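Local coordinates for conserved membrane protein (Chlamydia abortus, PDB 6GZU) that combines deubiquitinating and acetyltransferase activities as a CE-clan effector that induces Golgi fragmentation, and binds zinc, at residues Arg144-Asn155 / Phe187-Gln198. Residues are numbered along the deposited sequence; the frame is centred on the assembly and turned at random. Where two conformers were deposited one is given.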
loop_
_atom_site.group_PDB
_atom_site.type_symbol
_atom_site.label_atom_id
_atom_site.label_comp_id
_atom_site.label_asym_id
_atom_site.label_seq_id
_atom_site.Cartn_x
_atom_site.Cartn_y
_atom_site.Cartn_z
ATOM N N ARG A 144 -11.351 9.059 6.392
ATOM C CA ARG A 144 -11.659 10.009 5.319
ATOM C C ARG A 144 -12.532 9.395 4.228
ATOM O O ARG A 144 -12.986 10.113 3.314
ATOM C CB ARG A 144 -10.368 10.605 4.714
ATOM C CG ARG A 144 -9.714 11.610 5.659
ATOM C CD ARG A 144 -8.341 11.991 5.211
ATOM N NE ARG A 144 -8.347 12.709 3.946
ATOM C CZ ARG A 144 -8.376 14.039 3.817
ATOM N NH1 ARG A 144 -8.472 14.827 4.876
ATOM N NH2 ARG A 144 -8.305 14.583 2.610
ATOM N N ARG A 145 -12.815 8.097 4.349
ATOM C CA ARG A 145 -13.633 7.344 3.358
ATOM C C ARG A 145 -13.064 7.579 1.959
ATOM O O ARG A 145 -13.776 8.024 1.009
ATOM C CB ARG A 145 -15.115 7.698 3.420
ATOM C CG ARG A 145 -15.685 7.413 4.786
ATOM C CD ARG A 145 -17.223 7.660 4.763
ATOM N NE ARG A 145 -17.985 6.551 4.230
ATOM C CZ ARG A 145 -18.567 6.528 3.043
ATOM N NH1 ARG A 145 -18.349 7.494 2.143
ATOM N NH2 ARG A 145 -19.324 5.471 2.716
ATOM N N GLU A 146 -11.776 7.273 1.816
ATOM C CA GLU A 146 -11.127 7.471 0.532
ATOM C C GLU A 146 -10.210 6.319 0.218
ATOM O O GLU A 146 -9.620 5.686 1.122
ATOM C CB GLU A 146 -10.356 8.809 0.502
ATOM C CG GLU A 146 -9.171 8.893 1.445
ATOM C CD GLU A 146 -8.537 10.301 1.563
ATOM O OE1 GLU A 146 -9.224 11.298 1.271
ATOM O OE2 GLU A 146 -7.321 10.438 1.906
ATOM N N VAL A 147 -10.057 6.092 -1.081
ATOM C CA VAL A 147 -9.046 5.185 -1.633
ATOM C C VAL A 147 -8.122 6.038 -2.465
ATOM O O VAL A 147 -8.538 6.628 -3.469
ATOM C CB VAL A 147 -9.716 4.052 -2.490
ATOM C CG1 VAL A 147 -8.645 3.086 -3.065
ATOM C CG2 VAL A 147 -10.784 3.293 -1.692
ATOM N N VAL A 148 -6.879 6.171 -1.993
ATOM C CA VAL A 148 -5.887 6.974 -2.683
ATOM C C VAL A 148 -4.920 6.089 -3.464
ATOM O O VAL A 148 -4.375 5.128 -2.924
ATOM C CB VAL A 148 -5.086 7.829 -1.647
ATOM C CG1 VAL A 148 -3.942 8.627 -2.341
ATOM C CG2 VAL A 148 -6.078 8.769 -0.941
ATOM N N PHE A 149 -4.727 6.411 -4.732
ATOM C CA PHE A 149 -3.786 5.671 -5.556
ATOM C C PHE A 149 -2.635 6.586 -5.966
ATOM O O PHE A 149 -2.848 7.664 -6.581
ATOM C CB PHE A 149 -4.508 5.184 -6.830
ATOM C CG PHE A 149 -3.594 4.540 -7.828
ATOM C CD1 PHE A 149 -2.938 3.356 -7.526
ATOM C CD2 PHE A 149 -3.391 5.115 -9.059
ATOM C CE1 PHE A 149 -2.110 2.745 -8.456
ATOM C CE2 PHE A 149 -2.578 4.506 -9.983
ATOM C CZ PHE A 149 -1.928 3.346 -9.683
ATOM N N PHE A 150 -1.422 6.169 -5.617
ATOM C CA PHE A 150 -0.216 6.912 -5.981
ATOM C C PHE A 150 0.654 6.158 -6.953
ATOM O O PHE A 150 1.057 5.040 -6.688
ATOM C CB PHE A 150 0.603 7.227 -4.710
ATOM C CG PHE A 150 1.908 7.912 -4.991
ATOM C CD1 PHE A 150 3.039 7.163 -5.321
ATOM C CD2 PHE A 150 2.018 9.304 -4.953
ATOM C CE1 PHE A 150 4.239 7.801 -5.616
ATOM C CE2 PHE A 150 3.242 9.934 -5.251
ATOM C CZ PHE A 150 4.332 9.177 -5.554
ATOM N N ASP A 151 0.917 6.776 -8.107
ATOM C CA ASP A 151 1.824 6.264 -9.128
ATOM C C ASP A 151 2.697 7.427 -9.526
ATOM O O ASP A 151 2.199 8.415 -10.107
ATOM C CB ASP A 151 1.007 5.794 -10.321
ATOM C CG ASP A 151 1.868 5.340 -11.479
ATOM O OD1 ASP A 151 3.107 5.270 -11.332
ATOM O OD2 ASP A 151 1.306 5.068 -12.532
ATOM N N SER A 152 3.997 7.341 -9.222
ATOM C CA SER A 152 4.927 8.404 -9.573
ATOM C C SER A 152 5.056 8.594 -11.072
ATOM O O SER A 152 5.545 9.649 -11.510
ATOM C CB SER A 152 6.323 8.176 -8.956
ATOM O OG SER A 152 6.784 6.828 -9.122
ATOM N N LEU A 153 4.612 7.616 -11.875
ATOM C CA LEU A 153 4.608 7.783 -13.326
ATOM C C LEU A 153 3.204 8.128 -13.867
ATOM O O LEU A 153 3.006 8.119 -15.105
ATOM C CB LEU A 153 5.154 6.523 -13.980
ATOM C CG LEU A 153 6.675 6.375 -13.852
ATOM C CD1 LEU A 153 7.184 5.084 -14.471
ATOM C CD2 LEU A 153 7.426 7.567 -14.494
ATOM N N ALA A 154 2.263 8.427 -12.933
ATOM C CA ALA A 154 0.863 8.848 -13.186
ATOM C C ALA A 154 -0.018 7.803 -13.812
ATOM O O ALA A 154 -1.079 7.479 -13.256
ATOM C CB ALA A 154 0.826 10.137 -14.060
ATOM N N ASN A 155 0.337 7.319 -15.000
ATOM C CA ASN A 155 -0.536 6.379 -15.711
ATOM C C ASN A 155 0.165 5.143 -16.213
ATOM O O ASN A 155 -0.154 4.638 -17.259
ATOM C CB ASN A 155 -1.325 7.045 -16.826
ATOM C CG ASN A 155 -2.435 7.859 -16.287
ATOM O OD1 ASN A 155 -3.500 7.321 -15.847
ATOM N ND2 ASN A 155 -2.209 9.159 -16.243
ATOM N N PHE A 187 -16.570 5.039 -1.191
ATOM C CA PHE A 187 -15.454 5.903 -0.817
ATOM C C PHE A 187 -15.039 6.693 -2.068
ATOM O O PHE A 187 -15.180 6.223 -3.227
ATOM C CB PHE A 187 -14.243 5.062 -0.378
ATOM C CG PHE A 187 -14.321 4.544 1.027
ATOM C CD1 PHE A 187 -15.513 4.470 1.727
ATOM C CD2 PHE A 187 -13.161 4.153 1.667
ATOM C CE1 PHE A 187 -15.521 3.966 3.021
ATOM C CE2 PHE A 187 -13.173 3.665 2.939
ATOM C CZ PHE A 187 -14.362 3.595 3.640
ATOM N N ILE A 188 -14.478 7.893 -1.871
ATOM C CA ILE A 188 -13.940 8.625 -3.026
ATOM C C ILE A 188 -12.630 8.007 -3.471
ATOM O O ILE A 188 -11.835 7.613 -2.618
ATOM C CB ILE A 188 -13.777 10.106 -2.687
ATOM C CG1 ILE A 188 -13.372 10.896 -3.912
ATOM C CG2 ILE A 188 -12.747 10.309 -1.551
ATOM C CD1 ILE A 188 -13.436 12.378 -3.686
ATOM N N VAL A 189 -12.422 7.868 -4.778
ATOM C CA VAL A 189 -11.146 7.429 -5.342
ATOM C C VAL A 189 -10.360 8.646 -5.791
ATOM O O VAL A 189 -10.827 9.469 -6.600
ATOM C CB VAL A 189 -11.371 6.456 -6.546
ATOM C CG1 VAL A 189 -10.000 6.068 -7.226
ATOM C CG2 VAL A 189 -12.139 5.200 -6.088
ATOM N N LYS A 190 -9.114 8.737 -5.335
ATOM C CA LYS A 190 -8.238 9.851 -5.705
ATOM C C LYS A 190 -6.945 9.287 -6.334
ATOM O O LYS A 190 -6.128 8.689 -5.637
ATOM C CB LYS A 190 -7.842 10.664 -4.443
ATOM C CG LYS A 190 -9.028 11.317 -3.707
ATOM C CD LYS A 190 -8.577 12.079 -2.453
ATOM C CE LYS A 190 -9.755 12.852 -1.863
ATOM N NZ LYS A 190 -9.422 13.501 -0.531
ATOM N N LYS A 191 -6.781 9.448 -7.643
ATOM C CA LYS A 191 -5.545 9.057 -8.308
ATOM C C LYS A 191 -4.737 10.360 -8.327
ATOM O O LYS A 191 -4.888 11.207 -9.223
ATOM C CB LYS A 191 -5.861 8.529 -9.713
ATOM C CG LYS A 191 -6.757 7.231 -9.637
ATOM C CD LYS A 191 -7.063 6.673 -11.042
ATOM C CE LYS A 191 -5.874 5.935 -11.695
ATOM N NZ LYS A 191 -6.193 5.536 -13.109
ATOM N N VAL A 192 -3.833 10.517 -7.349
ATOM C CA VAL A 192 -3.361 11.855 -6.983
ATOM C C VAL A 192 -2.302 12.435 -7.908
ATOM O O VAL A 192 -2.175 13.661 -7.991
ATOM C CB VAL A 192 -2.829 11.906 -5.537
ATOM C CG1 VAL A 192 -4.027 11.719 -4.575
ATOM C CG2 VAL A 192 -1.729 10.861 -5.312
ATOM N N ILE A 193 -1.538 11.598 -8.616
ATOM C CA ILE A 193 -0.493 12.108 -9.532
ATOM C C ILE A 193 -1.068 12.190 -10.948
ATOM O O ILE A 193 -1.402 11.154 -11.565
ATOM C CB ILE A 193 0.729 11.163 -9.517
ATOM C CG1 ILE A 193 1.223 10.969 -8.096
ATOM C CG2 ILE A 193 1.845 11.661 -10.439
ATOM C CD1 ILE A 193 1.441 12.285 -7.363
ATOM N N LYS A 194 -1.187 13.410 -11.472
ATOM C CA LYS A 194 -1.741 13.588 -12.801
ATOM C C LYS A 194 -0.647 13.736 -13.831
ATOM O O LYS A 194 -0.874 13.459 -15.003
ATOM C CB LYS A 194 -2.690 14.784 -12.866
ATOM C CG LYS A 194 -3.817 14.780 -11.857
ATOM C CD LYS A 194 -4.490 13.400 -11.640
ATOM C CE LYS A 194 -5.167 12.761 -12.878
ATOM N NZ LYS A 194 -6.122 11.619 -12.480
ATOM N N THR A 195 0.518 14.226 -13.410
ATOM C CA THR A 195 1.673 14.455 -14.282
ATOM C C THR A 195 2.822 13.679 -13.666
ATOM O O THR A 195 3.070 13.786 -12.474
ATOM C CB THR A 195 2.023 15.955 -14.311
ATOM O OG1 THR A 195 0.937 16.675 -14.918
ATOM C CG2 THR A 195 3.285 16.209 -15.132
ATOM N N PRO A 196 3.553 12.898 -14.466
ATOM C CA PRO A 196 4.638 12.103 -13.858
ATOM C C PRO A 196 5.636 12.953 -13.097
ATOM O O PRO A 196 6.062 14.014 -13.582
ATOM C CB PRO A 196 5.327 11.475 -15.067
ATOM C CG PRO A 196 4.217 11.428 -16.130
ATOM C CD PRO A 196 3.375 12.618 -15.900
ATOM N N ILE A 197 6.004 12.483 -11.917
ATOM C CA ILE A 197 7.069 13.089 -11.121
ATOM C C ILE A 197 8.380 12.281 -11.190
ATOM O O ILE A 197 9.442 12.834 -10.979
ATOM C CB ILE A 197 6.612 13.337 -9.652
ATOM C CG1 ILE A 197 6.256 12.043 -8.965
ATOM C CG2 ILE A 197 5.421 14.294 -9.615
ATOM C CD1 ILE A 197 5.611 12.279 -7.598
ATOM N N GLN A 198 8.309 10.983 -11.470
ATOM C CA GLN A 198 9.489 10.115 -11.486
ATOM C C GLN A 198 10.208 10.332 -12.794
ATOM O O GLN A 198 9.557 10.452 -13.822
ATOM C CB GLN A 198 9.083 8.646 -11.338
ATOM C CG GLN A 198 10.198 7.611 -11.576
ATOM C CD GLN A 198 9.671 6.208 -11.439
ATOM O OE1 GLN A 198 8.625 6.001 -10.816
ATOM N NE2 GLN A 198 10.341 5.248 -12.022
HETATM O O HOH W 1 -6.603 12.902 0.721
HETATM O O HOH W 2 -1.454 8.656 -8.655
HETATM O O HOH W 3 -2.343 8.588 -11.218
HETATM O O HOH W 4 -3.605 4.676 -14.083
#
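The ring of F187 lies flat on backbone: R145 CA sits 3.5 Å from the ring centroid, 5° off its normal, a CH-pi contact over the face. R145 and E146 form a G1 beta bulge opposite N141. The R145 side chain, bent at chi3 (82°), turns one guanidinium face to F187 CD1, while NH2 goes on to the carbonyls of Y177 and S185. One residue along, E146 OE1 takes K190 NZ at 2.9 Å from the syn side and R144 NE at 3.1 Å from the opposite face of the carboxylate plane. A water joins all three side chains; E146 OE2 also meets Y215 OH, and R144 pairs with D220. Strands 146-150 and 188-191 run parallel, 188-191 at the edge of the mixed sheet and 146-150 next to it, the two strands of a beta-alpha-beta unit connected through helix 159-174 in the Ulp1-type catalytic domain. Bonds such as V147 N to I188 O (2.8 Å) pair them. Where they part, a water bridges F149 O, D151 N and I193 N, and I193 CD1 packs obliquely 3.6 Å from F150 CE2. D151 OD1 accepts from L153 N, closing an Asx turn, and is also hydrogen-bonded to H134 NE2 in what is probably a Cys-His-Asp triad with C204. Beside it, S152 O receives both I197 N and Q198 N, and S152 OG donates to Q198 OE1 (2.6 Å) in the carbonyl plane.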